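PDB 1VPR: luciferase from Lingulodinium polyedrum, which catalyses the oxidation of dinoflagellate luciferin by molecular oxygen with emission of blue light, this chain being the third of three homologous luciferase domains. Local coordinates for residues 38-44 against 56-61; 113-117 against 333-337; 148-152 against 252-256; 236-240 against 262-266. One frame throughout, in Å; residues are numbered along the deposited sequence.

Interaction 1. Residues 38-44 against 56-61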
loop_
_atom_site.group_PDB
_atom_site.type_symbol
_atom_site.label_atom_id
_atom_site.label_comp_id
_atom_site.label_asym_id
_atom_site.label_seq_id
_atom_site.Cartn_x
_atom_site.Cartn_y
_atom_site.Cartn_z
ATOM N N PHE A 38 7.004 -16.983 8.763
ATOM C CA PHE A 38 6.530 -18.006 7.839
ATOM C C PHE A 38 7.593 -19.073 7.680
ATOM O O PHE A 38 8.770 -18.739 7.532
ATOM C CB PHE A 38 6.255 -17.402 6.462
ATOM C CG PHE A 38 5.186 -16.360 6.459
ATOM C CD1 PHE A 38 5.501 -15.029 6.224
ATOM C CD2 PHE A 38 3.862 -16.711 6.689
ATOM C CE1 PHE A 38 4.506 -14.057 6.217
ATOM C CE2 PHE A 38 2.858 -15.757 6.686
ATOM C CZ PHE A 38 3.184 -14.420 6.447
ATOM N N HIS A 39 7.176 -20.341 7.693
ATOM C CA HIS A 39 8.101 -21.464 7.534
ATOM C C HIS A 39 9.275 -21.034 6.658
ATOM O O HIS A 39 9.086 -20.379 5.622
ATOM C CB HIS A 39 7.382 -22.667 6.897
ATOM N N GLU A 40 10.485 -21.393 7.082
ATOM C CA GLU A 40 11.692 -21.041 6.344
ATOM C C GLU A 40 11.519 -21.226 4.836
ATOM O O GLU A 40 11.934 -20.374 4.045
ATOM C CB GLU A 40 12.870 -21.889 6.845
ATOM N N ASP A 41 10.882 -22.325 4.444
ATOM C CA ASP A 41 10.688 -22.640 3.030
ATOM C C ASP A 41 9.835 -21.650 2.207
ATOM O O ASP A 41 10.281 -21.137 1.171
ATOM C CB ASP A 41 10.121 -24.069 2.902
ATOM N N GLY A 42 8.613 -21.385 2.657
ATOM C CA GLY A 42 7.744 -20.466 1.934
ATOM C C GLY A 42 6.343 -20.466 2.512
ATOM O O GLY A 42 6.064 -21.160 3.492
ATOM N N LEU A 43 5.443 -19.698 1.912
ATOM C CA LEU A 43 4.086 -19.647 2.438
ATOM C C LEU A 43 3.272 -20.902 2.189
ATOM O O LEU A 43 2.204 -21.083 2.771
ATOM C CB LEU A 43 3.354 -18.423 1.898
ATOM C CG LEU A 43 3.574 -17.217 2.817
ATOM C CD1 LEU A 43 5.013 -16.702 2.690
ATOM C CD2 LEU A 43 2.568 -16.138 2.471
ATOM N N HIS A 44 3.781 -21.771 1.324
ATOM C CA HIS A 44 3.107 -23.025 1.011
ATOM C C HIS A 44 3.188 -23.987 2.195
ATOM O O HIS A 44 2.333 -24.858 2.359
ATOM C CB HIS A 44 3.743 -23.682 -0.223
ATOM C CG HIS A 44 5.226 -23.886 -0.109
ATOM N ND1 HIS A 44 5.855 -25.036 -0.538
ATOM C CD2 HIS A 44 6.208 -23.072 0.347
ATOM C CE1 HIS A 44 7.158 -24.922 -0.352
ATOM N NE2 HIS A 44 7.400 -23.739 0.184
ATOM N N SER A 56 -1.306 -23.389 6.023
ATOM C CA SER A 56 -0.221 -22.769 5.272
ATOM C C SER A 56 -0.097 -21.295 5.623
ATOM O O SER A 56 -0.956 -20.735 6.290
ATOM C CB SER A 56 -0.461 -22.896 3.763
ATOM O OG SER A 56 -1.488 -22.005 3.327
ATOM N N GLY A 57 0.980 -20.672 5.165
ATOM C CA GLY A 57 1.152 -19.257 5.422
ATOM C C GLY A 57 0.048 -18.485 4.718
ATOM O O GLY A 57 -0.396 -17.438 5.199
ATOM N N PHE A 58 -0.389 -18.992 3.567
ATOM C CA PHE A 58 -1.453 -18.341 2.816
ATOM C C PHE A 58 -2.731 -18.325 3.636
ATOM O O PHE A 58 -3.480 -17.353 3.586
ATOM C CB PHE A 58 -1.702 -19.053 1.484
ATOM C CG PHE A 58 -0.631 -18.801 0.450
ATOM C CD1 PHE A 58 0.186 -19.834 0.008
ATOM C CD2 PHE A 58 -0.457 -17.535 -0.092
ATOM C CE1 PHE A 58 1.160 -19.612 -0.958
ATOM C CE2 PHE A 58 0.517 -17.292 -1.062
ATOM C CZ PHE A 58 1.328 -18.330 -1.500
ATOM N N HIS A 59 -2.990 -19.399 4.386
ATOM C CA HIS A 59 -4.183 -19.456 5.220
ATOM C C HIS A 59 -4.122 -18.400 6.317
ATOM O O HIS A 59 -5.157 -17.877 6.746
ATOM C CB HIS A 59 -4.347 -20.834 5.855
ATOM C CG HIS A 59 -4.763 -21.888 4.883
ATOM N ND1 HIS A 59 -3.915 -22.379 3.913
ATOM C CD2 HIS A 59 -5.961 -22.483 4.677
ATOM C CE1 HIS A 59 -4.579 -23.228 3.148
ATOM N NE2 HIS A 59 -5.823 -23.307 3.591
ATOM N N TYR A 60 -2.913 -18.094 6.781
ATOM C CA TYR A 60 -2.748 -17.084 7.819
ATOM C C TYR A 60 -3.064 -15.717 7.195
ATOM O O TYR A 60 -3.775 -14.893 7.779
ATOM C CB TYR A 60 -1.315 -17.088 8.338
ATOM C CG TYR A 60 -1.017 -15.967 9.313
ATOM C CD1 TYR A 60 -1.576 -15.952 10.596
ATOM C CD2 TYR A 60 -0.147 -14.928 8.955
ATOM C CE1 TYR A 60 -1.267 -14.925 11.500
ATOM C CE2 TYR A 60 0.175 -13.906 9.848
ATOM C CZ TYR A 60 -0.386 -13.907 11.112
ATOM O OH TYR A 60 -0.071 -12.888 11.982
ATOM N N LEU A 61 -2.518 -15.482 6.009
ATOM C CA LEU A 61 -2.755 -14.226 5.307
ATOM C C LEU A 61 -4.252 -14.037 5.039
ATOM O O LEU A 61 -4.780 -12.932 5.174
ATOM C CB LEU A 61 -1.974 -14.198 3.986
ATOM C CG LEU A 61 -0.452 -14.185 4.092
ATOM C CD1 LEU A 61 0.126 -13.981 2.699
ATOM C CD2 LEU A 61 0.003 -13.076 5.047
#
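The carbonyl of Leu43 meets the start of helix 57-65: its O accepts a hydrogen bond from Gly57 N at 2.7 Å, bent at the hydrogen (131°), and a weak one from Phe58 N at 3.4 Å. Two N-H groups of the helix's first turn are thus answered by a single loop oxygen. Ser56 is the N-cap residue, and its OG shares a short 2.5 Å hydrogen bond with ND1 of His59, which it meets in the plane of the imidazole. Packing starts with Leu43 CB, which sits over the centre of one face of the Phe58 ring, 3.9 Å from the centroid, a CH-pi contact. Cutting Phe58 back to alanine is likely to deprive Leu43 CB of the face it rests on and to open a gap toward Ile176 of helix 172-181 and Ile193 of helix 187-197. Further along, Leu43 CD2 presses on Leu61 CD1 at 3.3 Å, tighter than usual for two methyls. Phe38, with CG anti to its carbonyl carbon (chi1 -62°), sends its ring to the helix, where CD2, CE2 and CZ meet Gly57, Tyr60 and Leu61 in turn, CZ lying 3.7 Å from Leu61 CD2. The Tyr60 hydroxyl hydrogen-bonds with His34 NE2 and Asn28 ND2. Within the helical bundle region, the loop's peptide oxygen probably helps to offset the positive end of the helix dipole, while apolar side chains pack beside it.

Interaction 2. Residues 113-117 against 333-337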
loop_
_atom_site.group_PDB
_atom_site.type_symbol
_atom_site.label_atom_id
_atom_site.label_comp_id
_atom_site.label_asym_id
_atom_site.label_seq_id
_atom_site.Cartn_x
_atom_site.Cartn_y
_atom_site.Cartn_z
ATOM N N ASP A 113 6.204 6.706 -20.302
ATOM C CA ASP A 113 7.357 7.498 -19.901
ATOM C C ASP A 113 8.467 6.520 -19.539
ATOM O O ASP A 113 8.205 5.435 -18.988
ATOM C CB ASP A 113 7.001 8.358 -18.684
ATOM C CG ASP A 113 6.234 9.610 -19.064
ATOM O OD1 ASP A 113 5.541 10.188 -18.199
ATOM O OD2 ASP A 113 6.336 10.026 -20.242
ATOM N N PRO A 114 9.728 6.880 -19.845
ATOM C CA PRO A 114 10.873 6.013 -19.544
ATOM C C PRO A 114 10.932 5.721 -18.038
ATOM O O PRO A 114 10.976 6.644 -17.212
ATOM C CB PRO A 114 12.082 6.837 -20.011
ATOM C CG PRO A 114 11.508 7.817 -20.958
ATOM C CD PRO A 114 10.182 8.181 -20.367
ATOM N N CYS A 115 10.931 4.443 -17.696
ATOM C CA CYS A 115 10.964 4.029 -16.299
ATOM C C CYS A 115 12.373 3.679 -15.813
ATOM O O CYS A 115 13.072 2.888 -16.431
ATOM C CB CYS A 115 10.051 2.817 -16.111
ATOM S SG CYS A 115 9.833 2.342 -14.383
ATOM N N PRO A 116 12.798 4.258 -14.682
ATOM C CA PRO A 116 14.133 3.972 -14.142
ATOM C C PRO A 116 14.177 2.552 -13.589
ATOM O O PRO A 116 13.138 1.944 -13.327
ATOM C CB PRO A 116 14.286 5.012 -13.044
ATOM C CG PRO A 116 12.862 5.122 -12.521
ATOM C CD PRO A 116 12.041 5.166 -13.799
ATOM N N GLN A 117 15.384 2.035 -13.397
ATOM C CA GLN A 117 15.570 0.695 -12.872
ATOM C C GLN A 117 16.929 0.687 -12.168
ATOM O O GLN A 117 17.876 1.309 -12.655
ATOM C CB GLN A 117 15.551 -0.286 -14.039
ATOM C CG GLN A 117 16.257 -1.597 -13.821
ATOM C CD GLN A 117 15.407 -2.607 -13.101
ATOM O OE1 GLN A 117 14.204 -2.697 -13.342
ATOM N NE2 GLN A 117 16.033 -3.400 -12.227
ATOM N N THR A 333 15.538 13.003 -12.006
ATOM C CA THR A 333 14.717 11.942 -12.566
ATOM C C THR A 333 15.743 11.204 -13.413
ATOM O O THR A 333 16.893 11.626 -13.497
ATOM C CB THR A 333 13.627 12.495 -13.518
ATOM O OG1 THR A 333 14.256 13.140 -14.645
ATOM C CG2 THR A 333 12.725 13.499 -12.794
ATOM N N ASN A 334 15.337 10.118 -14.052
ATOM C CA ASN A 334 16.243 9.374 -14.897
ATOM C C ASN A 334 16.530 10.100 -16.229
ATOM O O ASN A 334 17.267 9.601 -17.073
ATOM C CB ASN A 334 15.676 7.980 -15.145
ATOM C CG ASN A 334 14.234 8.007 -15.589
ATOM O OD1 ASN A 334 13.365 8.574 -14.918
ATOM N ND2 ASN A 334 13.964 7.388 -16.721
ATOM N N LEU A 335 15.949 11.274 -16.431
ATOM C CA LEU A 335 16.232 12.020 -17.651
ATOM C C LEU A 335 17.071 13.235 -17.258
ATOM O O LEU A 335 17.242 14.176 -18.032
ATOM C CB LEU A 335 14.931 12.434 -18.353
ATOM C CG LEU A 335 14.160 11.302 -19.043
ATOM C CD1 LEU A 335 12.943 11.884 -19.718
ATOM C CD2 LEU A 335 15.034 10.602 -20.081
ATOM N N GLY A 336 17.597 13.197 -16.036
ATOM C CA GLY A 336 18.432 14.279 -15.542
ATOM C C GLY A 336 17.755 15.554 -15.058
ATOM O O GLY A 336 18.430 16.549 -14.783
ATOM N N LYS A 337 16.432 15.549 -14.939
ATOM C CA LYS A 337 15.732 16.743 -14.481
ATOM C C LYS A 337 15.557 16.737 -12.957
ATOM O O LYS A 337 15.083 15.759 -12.379
ATOM C CB LYS A 337 14.369 16.832 -15.166
ATOM C CG LYS A 337 13.559 18.095 -14.857
ATOM C CD LYS A 337 12.197 18.025 -15.531
ATOM C CE LYS A 337 11.351 19.235 -15.209
ATOM N NZ LYS A 337 10.096 19.305 -16.029
#
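The amide of Asn334 reaches Pro114 O from steeply above the carbonyl plane, 72° out of it, so the bond does not follow a lone pair. Asn334 ND2 donates to Pro114 O at 3.1 Å, and the N-H is fairly straight (156°). The other end of the amide is held as well, since Asn334 OD1 accepts from the backbone N of Ala147, and bonds at both ends are likely to hold the amide in this orientation. Asn334 places CG between its own backbone N and carbonyl carbon (chi1 50°), which lets the side chain lie across Pro116 at about a right angle, CB to CB of the two residues 3.9 Å. Pro116 CD also comes 3.8 Å from Asn334 OD1. More loosely, Pro114 CG lies 4.5 Å from Leu335 CD1. Asn334 and Leu335 are the central residues of a type I beta turn from Thr333 to Gly336, and Thr333 OG1 accepts from Leu335 N to make an ST turn. The contact ties two surface loops of the catalytic domain. Residues 333-337 follow helix 321-324, while 113-117 runs between helices 107-111 and 120-126, with Cys115 and Pro116 against strand 271-282.

Interaction 3. Residues 148-152 against 252-256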
loop_
_atom_site.group_PDB
_atom_site.type_symbol
_atom_site.label_atom_id
_atom_site.label_comp_id
_atom_site.label_asym_id
_atom_site.label_seq_id
_atom_site.Cartn_x
_atom_site.Cartn_y
_atom_site.Cartn_z
ATOM N N GLY A 148 8.523 12.069 -15.806
ATOM C CA GLY A 148 7.085 12.243 -16.000
ATOM C C GLY A 148 6.277 12.397 -14.720
ATOM O O GLY A 148 5.062 12.588 -14.769
ATOM N N LEU A 149 6.925 12.305 -13.564
ATOM C CA LEU A 149 6.181 12.481 -12.322
ATOM C C LEU A 149 5.900 13.966 -12.135
ATOM O O LEU A 149 6.809 14.786 -12.212
ATOM C CB LEU A 149 6.984 11.962 -11.118
ATOM C CG LEU A 149 6.273 12.066 -9.761
ATOM C CD1 LEU A 149 5.120 11.073 -9.712
ATOM C CD2 LEU A 149 7.269 11.792 -8.629
ATOM N N PRO A 150 4.633 14.338 -11.898
ATOM C CA PRO A 150 4.355 15.759 -11.707
ATOM C C PRO A 150 5.018 16.260 -10.438
ATOM O O PRO A 150 5.242 15.488 -9.505
ATOM C CB PRO A 150 2.832 15.811 -11.619
ATOM C CG PRO A 150 2.466 14.424 -11.087
ATOM C CD PRO A 150 3.395 13.539 -11.881
ATOM N N GLU A 151 5.349 17.549 -10.411
ATOM C CA GLU A 151 5.975 18.153 -9.244
ATOM C C GLU A 151 4.875 18.465 -8.250
ATOM O O GLU A 151 3.700 18.567 -8.624
ATOM C CB GLU A 151 6.739 19.420 -9.637
ATOM C CG GLU A 151 7.899 19.089 -10.563
ATOM C CD GLU A 151 8.699 20.305 -10.997
ATOM O OE1 GLU A 151 8.196 21.435 -10.856
ATOM O OE2 GLU A 151 9.830 20.119 -11.489
ATOM N N PRO A 152 5.232 18.605 -6.969
ATOM C CA PRO A 152 4.200 18.896 -5.968
ATOM C C PRO A 152 3.882 20.391 -5.866
ATOM O O PRO A 152 4.578 21.221 -6.443
ATOM C CB PRO A 152 4.817 18.347 -4.689
ATOM C CG PRO A 152 6.283 18.690 -4.875
ATOM C CD PRO A 152 6.544 18.366 -6.339
ATOM N N TRP A 252 3.898 9.655 -2.926
ATOM C CA TRP A 252 2.609 9.934 -3.542
ATOM C C TRP A 252 2.655 11.434 -3.792
ATOM O O TRP A 252 3.138 12.208 -2.942
ATOM C CB TRP A 252 1.399 9.719 -2.606
ATOM C CG TRP A 252 0.921 8.328 -2.484
ATOM C CD1 TRP A 252 0.926 7.566 -1.362
ATOM C CD2 TRP A 252 0.319 7.534 -3.509
ATOM N NE1 TRP A 252 0.363 6.346 -1.614
ATOM C CE2 TRP A 252 -0.022 6.300 -2.928
ATOM C CE3 TRP A 252 0.040 7.750 -4.867
ATOM C CZ2 TRP A 252 -0.641 5.273 -3.649
ATOM C CZ3 TRP A 252 -0.569 6.738 -5.586
ATOM C CH2 TRP A 252 -0.905 5.510 -4.974
ATOM N N VAL A 253 2.177 11.846 -4.953
ATOM C CA VAL A 253 2.083 13.267 -5.274
ATOM C C VAL A 253 0.579 13.487 -5.483
ATOM O O VAL A 253 -0.113 12.618 -6.016
ATOM C CB VAL A 253 2.839 13.625 -6.579
ATOM C CG1 VAL A 253 2.744 15.169 -6.823
ATOM C CG2 VAL A 253 4.335 13.187 -6.448
ATOM N N LEU A 254 0.076 14.631 -5.052
ATOM C CA LEU A 254 -1.346 14.959 -5.189
ATOM C C LEU A 254 -1.381 16.238 -6.048
ATOM O O LEU A 254 -1.602 17.335 -5.557
ATOM C CB LEU A 254 -1.949 15.212 -3.794
ATOM C CG LEU A 254 -2.360 14.024 -2.897
ATOM C CD1 LEU A 254 -1.315 12.921 -2.903
ATOM C CD2 LEU A 254 -2.577 14.534 -1.483
ATOM N N PRO A 255 -1.204 16.086 -7.366
ATOM C CA PRO A 255 -1.180 17.192 -8.326
ATOM C C PRO A 255 -2.526 17.693 -8.802
ATOM O O PRO A 255 -2.599 18.739 -9.461
ATOM C CB PRO A 255 -0.406 16.577 -9.475
ATOM C CG PRO A 255 -1.091 15.197 -9.535
ATOM C CD PRO A 255 -1.106 14.793 -8.074
ATOM N N GLU A 256 -3.579 16.953 -8.475
ATOM C CA GLU A 256 -4.918 17.270 -8.956
ATOM C C GLU A 256 -5.909 17.078 -7.846
ATOM O O GLU A 256 -5.580 16.490 -6.826
ATOM C CB GLU A 256 -5.280 16.315 -10.078
ATOM C CG GLU A 256 -4.417 16.431 -11.298
ATOM C CD GLU A 256 -4.566 15.222 -12.207
ATOM O OE1 GLU A 256 -5.646 14.599 -12.216
ATOM O OE2 GLU A 256 -3.595 14.900 -12.917
#
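Val253 pushes its two methyls into the loop 148-152, CG2 meeting the end of Leu149 and CG1 lying against the backbone of Pro150 and Glu151. The valine ends strand 247-253 of the antiparallel beta barrel that places this catalytic domain in the calycin superfamily, and the loop lies along the outside of that wall on its way to strand 163-169. Leu149 and Val253 reach toward each other tip to tip, with CD2 of the leucine 3.9 Å from CG2 of the valine. With CG1 anti to the backbone N (chi1 -178°), Val253 spreads its branches along the loop, and CG1 comes to 3.7 Å from Pro150 O. That oxygen has its polar partner in the hydroxyl of Tyr339, whose side chain also touches Leu149, Pro152 and Val253. Everything joining the two segments is van der Waals packing, much of it from prolines, whose rings give compact apolar surfaces. The next strand, 259-266, adds Ile261, which touches both Leu149 and Pro150. Pro152 marks the far end, its CB 4.4 Å from Val253 CG1. Past the strand, the rings of Pro150 and Pro255 cross obliquely, with Pro150 CG 3.9 Å from Pro255 CB and 4.0 Å from Pro255 CG.

Interaction 4. Residues 236-240 against 262-266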
loop_
_atom_site.group_PDB
_atom_site.type_symbol
_atom_site.label_atom_id
_atom_site.label_comp_id
_atom_site.label_asym_id
_atom_site.label_seq_id
_atom_site.Cartn_x
_atom_site.Cartn_y
_atom_site.Cartn_z
ATOM N N HIS A 236 6.856 13.724 -0.870
ATOM C CA HIS A 236 7.835 13.265 0.115
ATOM C C HIS A 236 7.845 11.757 0.288
ATOM O O HIS A 236 6.804 11.114 0.291
ATOM C CB HIS A 236 7.577 13.962 1.460
ATOM C CG HIS A 236 7.828 15.442 1.423
ATOM N ND1 HIS A 236 9.069 15.990 1.675
ATOM C CD2 HIS A 236 7.012 16.482 1.111
ATOM C CE1 HIS A 236 9.004 17.305 1.529
ATOM N NE2 HIS A 236 7.768 17.628 1.188
ATOM N N TYR A 237 9.042 11.198 0.433
ATOM C CA TYR A 237 9.228 9.757 0.566
ATOM C C TYR A 237 8.727 9.157 1.871
ATOM O O TYR A 237 8.614 9.825 2.900
ATOM C CB TYR A 237 10.726 9.402 0.460
ATOM C CG TYR A 237 11.196 8.994 -0.919
ATOM C CD1 TYR A 237 11.780 9.915 -1.782
ATOM C CD2 TYR A 237 11.066 7.684 -1.348
ATOM C CE1 TYR A 237 12.226 9.531 -3.039
ATOM C CE2 TYR A 237 11.500 7.291 -2.595
ATOM C CZ TYR A 237 12.079 8.223 -3.431
ATOM O OH TYR A 237 12.501 7.825 -4.661
ATOM N N PHE A 238 8.400 7.879 1.810
ATOM C CA PHE A 238 8.036 7.158 3.004
ATOM C C PHE A 238 8.459 5.732 2.756
ATOM O O PHE A 238 8.681 5.306 1.620
ATOM C CB PHE A 238 6.544 7.322 3.400
ATOM C CG PHE A 238 5.554 6.822 2.385
ATOM C CD1 PHE A 238 4.905 5.610 2.577
ATOM C CD2 PHE A 238 5.219 7.600 1.281
ATOM C CE1 PHE A 238 3.919 5.173 1.675
ATOM C CE2 PHE A 238 4.247 7.183 0.387
ATOM C CZ PHE A 238 3.588 5.960 0.586
ATOM N N TYR A 239 8.598 4.997 3.834
ATOM C CA TYR A 239 9.076 3.637 3.778
ATOM C C TYR A 239 7.946 2.646 4.072
ATOM O O TYR A 239 7.218 2.804 5.055
ATOM C CB TYR A 239 10.191 3.508 4.818
ATOM C CG TYR A 239 10.593 2.086 5.154
ATOM C CD1 TYR A 239 10.892 1.178 4.142
ATOM C CD2 TYR A 239 10.682 1.657 6.486
ATOM C CE1 TYR A 239 11.280 -0.131 4.430
ATOM C CE2 TYR A 239 11.062 0.346 6.792
ATOM C CZ TYR A 239 11.364 -0.540 5.747
ATOM O OH TYR A 239 11.796 -1.823 6.006
ATOM N N GLU A 240 7.795 1.650 3.206
ATOM C CA GLU A 240 6.785 0.625 3.404
ATOM C C GLU A 240 7.384 -0.763 3.630
ATOM O O GLU A 240 7.804 -1.419 2.680
ATOM C CB GLU A 240 5.840 0.546 2.198
ATOM C CG GLU A 240 4.882 1.719 2.062
ATOM C CD GLU A 240 3.627 1.549 2.916
ATOM O OE1 GLU A 240 3.694 0.891 3.989
ATOM O OE2 GLU A 240 2.579 2.098 2.512
ATOM N N GLY A 262 2.047 8.394 -8.137
ATOM C CA GLY A 262 3.243 8.103 -7.358
ATOM C C GLY A 262 4.039 6.945 -7.898
ATOM O O GLY A 262 3.826 6.482 -9.024
ATOM N N PHE A 263 4.967 6.463 -7.103
ATOM C CA PHE A 263 5.789 5.345 -7.533
ATOM C C PHE A 263 6.355 4.727 -6.278
ATOM O O PHE A 263 6.405 5.388 -5.231
ATOM C CB PHE A 263 6.952 5.838 -8.399
ATOM C CG PHE A 263 7.884 6.740 -7.676
ATOM C CD1 PHE A 263 7.585 8.102 -7.525
ATOM C CD2 PHE A 263 9.049 6.235 -7.100
ATOM C CE1 PHE A 263 8.436 8.935 -6.815
ATOM C CE2 PHE A 263 9.906 7.071 -6.379
ATOM C CZ PHE A 263 9.607 8.403 -6.240
ATOM N N PHE A 264 6.783 3.469 -6.381
ATOM C CA PHE A 264 7.381 2.771 -5.252
ATOM C C PHE A 264 8.549 1.959 -5.760
ATOM O O PHE A 264 8.389 1.180 -6.684
ATOM C CB PHE A 264 6.393 1.811 -4.574
ATOM C CG PHE A 264 5.292 2.500 -3.843
ATOM C CD1 PHE A 264 4.161 2.925 -4.510
ATOM C CD2 PHE A 264 5.437 2.815 -2.496
ATOM C CE1 PHE A 264 3.187 3.671 -3.857
ATOM C CE2 PHE A 264 4.469 3.553 -1.835
ATOM C CZ PHE A 264 3.345 3.987 -2.514
ATOM N N TRP A 265 9.709 2.151 -5.145
ATOM C CA TRP A 265 10.907 1.406 -5.495
ATOM C C TRP A 265 10.925 0.154 -4.648
ATOM O O TRP A 265 10.980 0.244 -3.425
ATOM C CB TRP A 265 12.167 2.206 -5.178
ATOM C CG TRP A 265 12.541 3.205 -6.223
ATOM C CD1 TRP A 265 12.351 4.552 -6.173
ATOM C CD2 TRP A 265 13.183 2.932 -7.479
ATOM N NE1 TRP A 265 12.831 5.147 -7.325
ATOM C CE2 TRP A 265 13.351 4.174 -8.141
ATOM C CE3 TRP A 265 13.634 1.765 -8.108
ATOM C CZ2 TRP A 265 13.956 4.278 -9.400
ATOM C CZ3 TRP A 265 14.239 1.873 -9.375
ATOM C CH2 TRP A 265 14.391 3.118 -9.995
ATOM N N GLU A 266 10.873 -1.005 -5.296
ATOM C CA GLU A 266 10.914 -2.294 -4.597
ATOM C C GLU A 266 12.411 -2.601 -4.559
ATOM O O GLU A 266 13.003 -3.042 -5.558
ATOM C CB GLU A 266 10.149 -3.339 -5.412
ATOM C CG GLU A 266 10.092 -4.736 -4.805
ATOM C CD GLU A 266 9.320 -5.694 -5.699
ATOM O OE1 GLU A 266 9.843 -6.010 -6.794
ATOM O OE2 GLU A 266 8.189 -6.107 -5.316
#
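Phe263 turns its edge toward the face of Tyr237 in an offset edge-to-face pair, centroids 5.7 Å apart and planes at 85°. Phe238 and Phe264 form a second aromatic pair, an oblique one, with Phe238 CZ 3.5 Å from Phe264 CE2. Phe238 takes the torsion that sets CG between backbone N and carbonyl carbon (chi1 61°), and its ring extends toward strand 262-266, with Trp232 stacked on it. These residues belong to strands 237-241 and 259-266 of the calycin beta barrel, which are not neighbours in the sheet: strand 247-253 runs between them, and the axes of the short strand segments approach to 9.0 Å at an angle of 48°. Side chains therefore do all the bridging, past Val251 of the middle strand. The polar groups play a lesser part. Tyr237 OH lies near the plane of the Phe263 ring, 3.2 Å from CE2, and also approaches the edge of Trp265, 3.6 Å from CD1. With a leucine in place of Tyr237, the Phe263 edge would probably lose its facing ring and Trp265 CD1 its hydroxyl neighbour. The indole NE1 of Trp265 hydrogen-bonds to Pro144 O. Glu240 touches Phe264 through CG, at 4.3 Å from CE2, while its carboxylate forms a salt bridge with Arg230.

Overall arrangement
Interactions 1 and 4 are buried, interaction 3 is partly so, and interaction 2 lies at the surface. Interaction 1 stands apart in the helical bundle region, its centre 26 Å from that of interaction 4 and 37 Å from those of the other two. Interactions 3 and 4 share one sheet: interaction 3 uses the end of the strand that separates those of interaction 4, and Leu149 CD2 touches Phe263 CE1 at 3.6 Å. Interaction 2 joins this group through Pro116, packed on Trp265. The chemistry follows position: backbone bonds at a helix start in interaction 1, one side-chain amide between surface loops in interaction 2, proline and aliphatic packing on the barrel wall in interaction 3, aromatic rings in interaction 4.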